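PDB 5IZ5: cytosolic phospholipase A2 delta from Homo sapiens, which hydrolyses glycerophospholipids at the sn-2 position in a calcium-dependent manner, releasing fatty acids with a preference for linoleic acid. Local coordinates for residues 47-57 against 63-76. The protein carries 3 engineered substitutions. Sequence-based numbering, arbitrary orientation.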
loop_
_atom_site.group_PDB
_atom_site.type_symbol
_atom_site.label_atom_id
_atom_site.label_comp_id
_atom_site.label_asym_id
_atom_site.label_seq_id
_atom_site.Cartn_x
_atom_site.Cartn_y
_atom_site.Cartn_z
ATOM N N ALA B 47 -38.526 4.665 -21.702
ATOM C CA ALA B 47 -37.302 5.376 -21.335
ATOM C C ALA B 47 -36.944 6.453 -22.354
ATOM O O ALA B 47 -37.430 6.443 -23.491
ATOM C CB ALA B 47 -36.140 4.399 -21.190
ATOM N N ASP B 48 -36.087 7.377 -21.925
ATOM C CA ASP B 48 -35.488 8.379 -22.799
ATOM C C ASP B 48 -33.996 8.060 -22.916
ATOM O O ASP B 48 -33.170 8.690 -22.252
ATOM C CB ASP B 48 -35.695 9.774 -22.209
ATOM C CG ASP B 48 -37.164 10.121 -22.040
ATOM O OD1 ASP B 48 -37.951 9.952 -23.002
ATOM O OD2 ASP B 48 -37.530 10.559 -20.932
ATOM N N PRO B 49 -33.641 7.073 -23.758
ATOM C CA PRO B 49 -32.313 6.488 -23.634
ATOM C C PRO B 49 -31.215 7.159 -24.462
ATOM O O PRO B 49 -31.452 7.590 -25.594
ATOM C CB PRO B 49 -32.533 5.054 -24.116
ATOM C CG PRO B 49 -33.668 5.147 -25.085
ATOM C CD PRO B 49 -34.394 6.446 -24.858
ATOM N N TYR B 50 -30.026 7.245 -23.867
ATOM C CA TYR B 50 -28.799 7.608 -24.576
ATOM C C TYR B 50 -27.684 6.655 -24.156
ATOM O O TYR B 50 -27.731 6.081 -23.062
ATOM C CB TYR B 50 -28.400 9.056 -24.284
ATOM C CG TYR B 50 -28.171 9.370 -22.823
ATOM C CD1 TYR B 50 -26.900 9.269 -22.260
ATOM C CD2 TYR B 50 -29.224 9.782 -22.003
ATOM C CE1 TYR B 50 -26.686 9.564 -20.926
ATOM C CE2 TYR B 50 -29.018 10.075 -20.666
ATOM C CZ TYR B 50 -27.747 9.967 -20.135
ATOM O OH TYR B 50 -27.526 10.254 -18.815
ATOM N N VAL B 51 -26.686 6.490 -25.022
ATOM C CA VAL B 51 -25.552 5.617 -24.726
ATOM C C VAL B 51 -24.311 6.436 -24.389
ATOM O O VAL B 51 -24.001 7.428 -25.048
ATOM C CB VAL B 51 -25.226 4.669 -25.899
ATOM C CG1 VAL B 51 -24.095 3.719 -25.523
ATOM C CG2 VAL B 51 -26.461 3.880 -26.303
ATOM N N ILE B 52 -23.607 6.001 -23.352
ATOM C CA ILE B 52 -22.318 6.569 -22.991
ATOM C C ILE B 52 -21.236 5.561 -23.369
ATOM O O ILE B 52 -21.405 4.361 -23.145
ATOM C CB ILE B 52 -22.283 6.920 -21.487
ATOM C CG1 ILE B 52 -23.225 8.116 -21.245
ATOM C CG2 ILE B 52 -20.866 7.222 -21.012
ATOM C CD1 ILE B 52 -23.042 8.882 -19.947
ATOM N N LEU B 53 -20.148 6.052 -23.966
ATOM C CA LEU B 53 -18.963 5.239 -24.222
ATOM C C LEU B 53 -17.780 5.802 -23.453
ATOM O O LEU B 53 -17.461 6.991 -23.563
ATOM C CB LEU B 53 -18.601 5.203 -25.704
ATOM C CG LEU B 53 -19.677 4.835 -26.721
ATOM C CD1 LEU B 53 -19.051 4.760 -28.105
ATOM C CD2 LEU B 53 -20.350 3.518 -26.379
ATOM N N GLN B 54 -17.138 4.939 -22.676
ATOM C CA GLN B 54 -15.919 5.281 -21.967
ATOM C C GLN B 54 -14.907 4.183 -22.223
ATOM O O GLN B 54 -15.255 3.012 -22.277
ATOM C CB GLN B 54 -16.182 5.376 -20.471
ATOM C CG GLN B 54 -17.168 6.450 -20.068
ATOM C CD GLN B 54 -17.668 6.205 -18.663
ATOM O OE1 GLN B 54 -18.379 5.228 -18.422
ATOM N NE2 GLN B 54 -17.284 7.056 -17.729
ATOM N N LEU B 55 -13.651 4.572 -22.359
ATOM C CA LEU B 55 -12.561 3.631 -22.525
ATOM C C LEU B 55 -11.694 3.727 -21.288
ATOM O O LEU B 55 -11.319 4.822 -20.881
ATOM C CB LEU B 55 -11.749 3.966 -23.775
ATOM C CG LEU B 55 -10.682 2.961 -24.209
ATOM C CD1 LEU B 55 -11.303 1.644 -24.652
ATOM C CD2 LEU B 55 -9.825 3.542 -25.322
ATOM N N SER B 56 -11.379 2.579 -20.697
ATOM C CA SER B 56 -10.622 2.522 -19.445
ATOM C C SER B 56 -9.279 3.258 -19.519
ATOM O O SER B 56 -8.791 3.759 -18.512
ATOM C CB SER B 56 -10.405 1.060 -19.033
ATOM O OG SER B 56 -9.693 0.347 -20.029
ATOM N N THR B 57 -8.695 3.314 -20.712
ATOM C CA THR B 57 -7.388 3.936 -20.943
ATOM C C THR B 57 -7.479 5.368 -21.529
ATOM O O THR B 57 -6.477 5.944 -21.973
ATOM C CB THR B 57 -6.542 3.047 -21.881
ATOM O OG1 THR B 57 -7.285 2.771 -23.069
ATOM C CG2 THR B 57 -6.197 1.722 -21.193
ATOM N N PHE B 63 -17.941 9.722 -24.662
ATOM C CA PHE B 63 -18.819 9.977 -25.791
ATOM C C PHE B 63 -20.260 9.687 -25.384
ATOM O O PHE B 63 -20.529 8.805 -24.569
ATOM C CB PHE B 63 -18.425 9.135 -27.002
ATOM C CG PHE B 63 -17.104 9.527 -27.601
ATOM C CD1 PHE B 63 -16.914 10.801 -28.121
ATOM C CD2 PHE B 63 -16.049 8.626 -27.644
ATOM C CE1 PHE B 63 -15.695 11.169 -28.670
ATOM C CE2 PHE B 63 -14.828 8.987 -28.192
ATOM C CZ PHE B 63 -14.650 10.258 -28.708
ATOM N N LYS B 64 -21.177 10.444 -25.969
ATOM C CA LYS B 64 -22.591 10.383 -25.620
ATOM C C LYS B 64 -23.395 10.457 -26.911
ATOM O O LYS B 64 -23.179 11.356 -27.725
ATOM C CB LYS B 64 -22.936 11.554 -24.694
ATOM C CG LYS B 64 -24.356 11.563 -24.147
ATOM C CD LYS B 64 -24.564 12.722 -23.181
ATOM C CE LYS B 64 -26.023 12.868 -22.769
ATOM N NZ LYS B 64 -26.179 13.651 -21.511
ATOM N N THR B 65 -24.300 9.503 -27.115
ATOM C CA THR B 65 -25.206 9.565 -28.259
ATOM C C THR B 65 -26.262 10.618 -27.975
ATOM O O THR B 65 -26.335 11.158 -26.871
ATOM C CB THR B 65 -25.943 8.232 -28.519
ATOM O OG1 THR B 65 -26.791 7.917 -27.403
ATOM C CG2 THR B 65 -24.962 7.093 -28.777
ATOM N N LYS B 66 -27.089 10.900 -28.971
ATOM C CA LYS B 66 -28.278 11.709 -28.756
ATOM C C LYS B 66 -29.247 10.945 -27.864
ATOM O O LYS B 66 -29.242 9.711 -27.842
ATOM C CB LYS B 66 -28.949 12.046 -30.083
ATOM C CG LYS B 66 -28.156 13.030 -30.926
ATOM C CD LYS B 66 -28.982 13.551 -32.090
ATOM C CE LYS B 66 -28.134 14.361 -33.059
ATOM N NZ LYS B 66 -27.291 13.486 -33.918
ATOM N N THR B 67 -30.052 11.685 -27.110
ATOM C CA THR B 67 -31.102 11.092 -26.298
ATOM C C THR B 67 -32.331 10.924 -27.166
ATOM O O THR B 67 -32.772 11.870 -27.809
ATOM C CB THR B 67 -31.456 11.972 -25.084
ATOM O OG1 THR B 67 -30.298 12.126 -24.257
ATOM C CG2 THR B 67 -32.580 11.340 -24.266
ATOM N N LEU B 68 -32.876 9.713 -27.197
ATOM C CA LEU B 68 -34.152 9.480 -27.858
ATOM C C LEU B 68 -35.267 9.523 -26.824
ATOM O O LEU B 68 -35.022 9.413 -25.619
ATOM C CB LEU B 68 -34.133 8.164 -28.638
ATOM C CG LEU B 68 -33.016 8.062 -29.688
ATOM C CD1 LEU B 68 -33.294 6.922 -30.653
ATOM C CD2 LEU B 68 -32.826 9.361 -30.464
ATOM N N THR B 69 -36.491 9.698 -27.316
ATOM C CA THR B 69 -37.640 10.035 -26.492
ATOM C C THR B 69 -38.678 8.918 -26.546
ATOM O O THR B 69 -39.127 8.534 -27.629
ATOM C CB THR B 69 -38.287 11.351 -26.983
ATOM O OG1 THR B 69 -38.315 11.365 -28.418
ATOM C CG2 THR B 69 -37.493 12.561 -26.500
ATOM N N ASP B 70 -39.016 8.373 -25.378
ATOM C CA ASP B 70 -40.162 7.469 -25.228
ATOM C C ASP B 70 -40.151 6.338 -26.262
ATOM O O ASP B 70 -41.122 6.169 -27.004
ATOM C CB ASP B 70 -41.486 8.254 -25.335
ATOM C CG ASP B 70 -42.685 7.454 -24.856
ATOM O OD1 ASP B 70 -43.613 7.203 -25.663
ATOM O OD2 ASP B 70 -42.692 7.075 -23.665
ATOM N N THR B 71 -39.064 5.570 -26.314
ATOM C CA THR B 71 -38.958 4.495 -27.322
ATOM C C THR B 71 -38.875 3.060 -26.781
ATOM O O THR B 71 -39.636 2.210 -27.241
ATOM C CB THR B 71 -37.852 4.751 -28.381
ATOM O OG1 THR B 71 -37.664 3.553 -29.144
ATOM C CG2 THR B 71 -36.520 5.157 -27.746
ATOM N N SER B 72 -37.958 2.775 -25.857
ATOM C CA SER B 72 -37.753 1.400 -25.362
ATOM C C SER B 72 -37.052 0.491 -26.406
ATOM O O SER B 72 -36.515 -0.583 -26.074
ATOM C CB SER B 72 -39.086 0.816 -24.880
ATOM O OG SER B 72 -38.966 -0.544 -24.535
ATOM N N HIS B 73 -37.024 0.946 -27.656
ATOM C CA HIS B 73 -36.280 0.279 -28.718
ATOM C C HIS B 73 -35.526 1.324 -29.557
ATOM O O HIS B 73 -35.809 1.506 -30.739
ATOM C CB HIS B 73 -37.220 -0.542 -29.605
ATOM C CG HIS B 73 -36.658 -0.842 -30.958
ATOM N ND1 HIS B 73 -35.416 -1.410 -31.145
ATOM C CD2 HIS B 73 -37.160 -0.618 -32.195
ATOM C CE1 HIS B 73 -35.182 -1.533 -32.440
ATOM N NE2 HIS B 73 -36.225 -1.060 -33.098
ATOM N N PRO B 74 -34.550 2.011 -28.949
ATOM C CA PRO B 74 -33.912 3.132 -29.637
ATOM C C PRO B 74 -33.005 2.714 -30.792
ATOM O O PRO B 74 -32.355 1.673 -30.720
ATOM C CB PRO B 74 -33.084 3.780 -28.531
ATOM C CG PRO B 74 -32.747 2.646 -27.625
ATOM C CD PRO B 74 -33.981 1.796 -27.607
ATOM N N VAL B 75 -32.982 3.531 -31.845
ATOM C CA VAL B 75 -32.054 3.368 -32.963
ATOM C C VAL B 75 -31.270 4.670 -33.115
ATOM O O VAL B 75 -31.815 5.669 -33.581
ATOM C CB VAL B 75 -32.795 3.063 -34.281
ATOM C CG1 VAL B 75 -31.814 2.934 -35.443
ATOM C CG2 VAL B 75 -33.626 1.794 -34.142
ATOM N N TRP B 76 -30.002 4.655 -32.706
ATOM C CA TRP B 76 -29.155 5.849 -32.757
ATOM C C TRP B 76 -28.351 5.933 -34.052
ATOM O O TRP B 76 -28.291 6.987 -34.690
ATOM C CB TRP B 76 -28.173 5.861 -31.585
ATOM C CG TRP B 76 -28.789 5.989 -30.228
ATOM C CD1 TRP B 76 -29.198 7.139 -29.615
ATOM C CD2 TRP B 76 -29.024 4.931 -29.293
ATOM N NE1 TRP B 76 -29.691 6.862 -28.361
ATOM C CE2 TRP B 76 -29.595 5.512 -28.138
ATOM C CE3 TRP B 76 -28.816 3.547 -29.322
ATOM C CZ2 TRP B 76 -29.960 4.756 -27.022
ATOM C CZ3 TRP B 76 -29.181 2.793 -28.211
ATOM C CH2 TRP B 76 -29.742 3.402 -27.075
#
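The antiparallel hairpin of strands 49-55 and 62-64, at one margin of a four-stranded sheet in the C2 domain, is paired in register at Leu53 and Phe63: Leu53 N reaches Phe63 O at 2.8 Å and the reciprocal bond closes this hydrogen-bonded pair. The ladder continues from Thr65 N to Val51 O, but its return bond comes from a side chain, Val51 N donating almost straight (177°) to Thr65 OG1 at 2.8 Å. A chi1 of 64° sets that hydroxyl between backbone N and carbonyl carbon, where it donates in turn to Lys66 O. A valine in place of Thr65 would probably leave Val51 N without its acceptor and Lys66 O without the hydroxyl's hydrogen bond. Farther along, Leu68 N binds Pro49 O at 3.0 Å, and Trp76 NE1 adds a weak bond to the same oxygen.

In the C2 beta sandwich, Trp76 lies at the start of strand 75-85 of the other sheet, so the contact of its indole with Val51 of strand 49-55 spans the two sheets. Val51 CG2 sits over one face, 3.5 Å from the centroid of the six-membered ring, while Pro74 CB lies over the opposite face. On the face of the sheet that carries Ile52, Lys64, extended beyond CG, crosses the Tyr50 ring: CE makes a CH-pi contact and NZ a cation-pi contact, 4.4 Å from the centroid and 19° off the normal. Tyr50 OH is held by Asp105. Asp48, a predicted calcium ligand, accepts from Asp70 N on OD1 at 3.0 Å, nearly along the C-O axis, while its backbone N is bonded to Asp98, another predicted ligand.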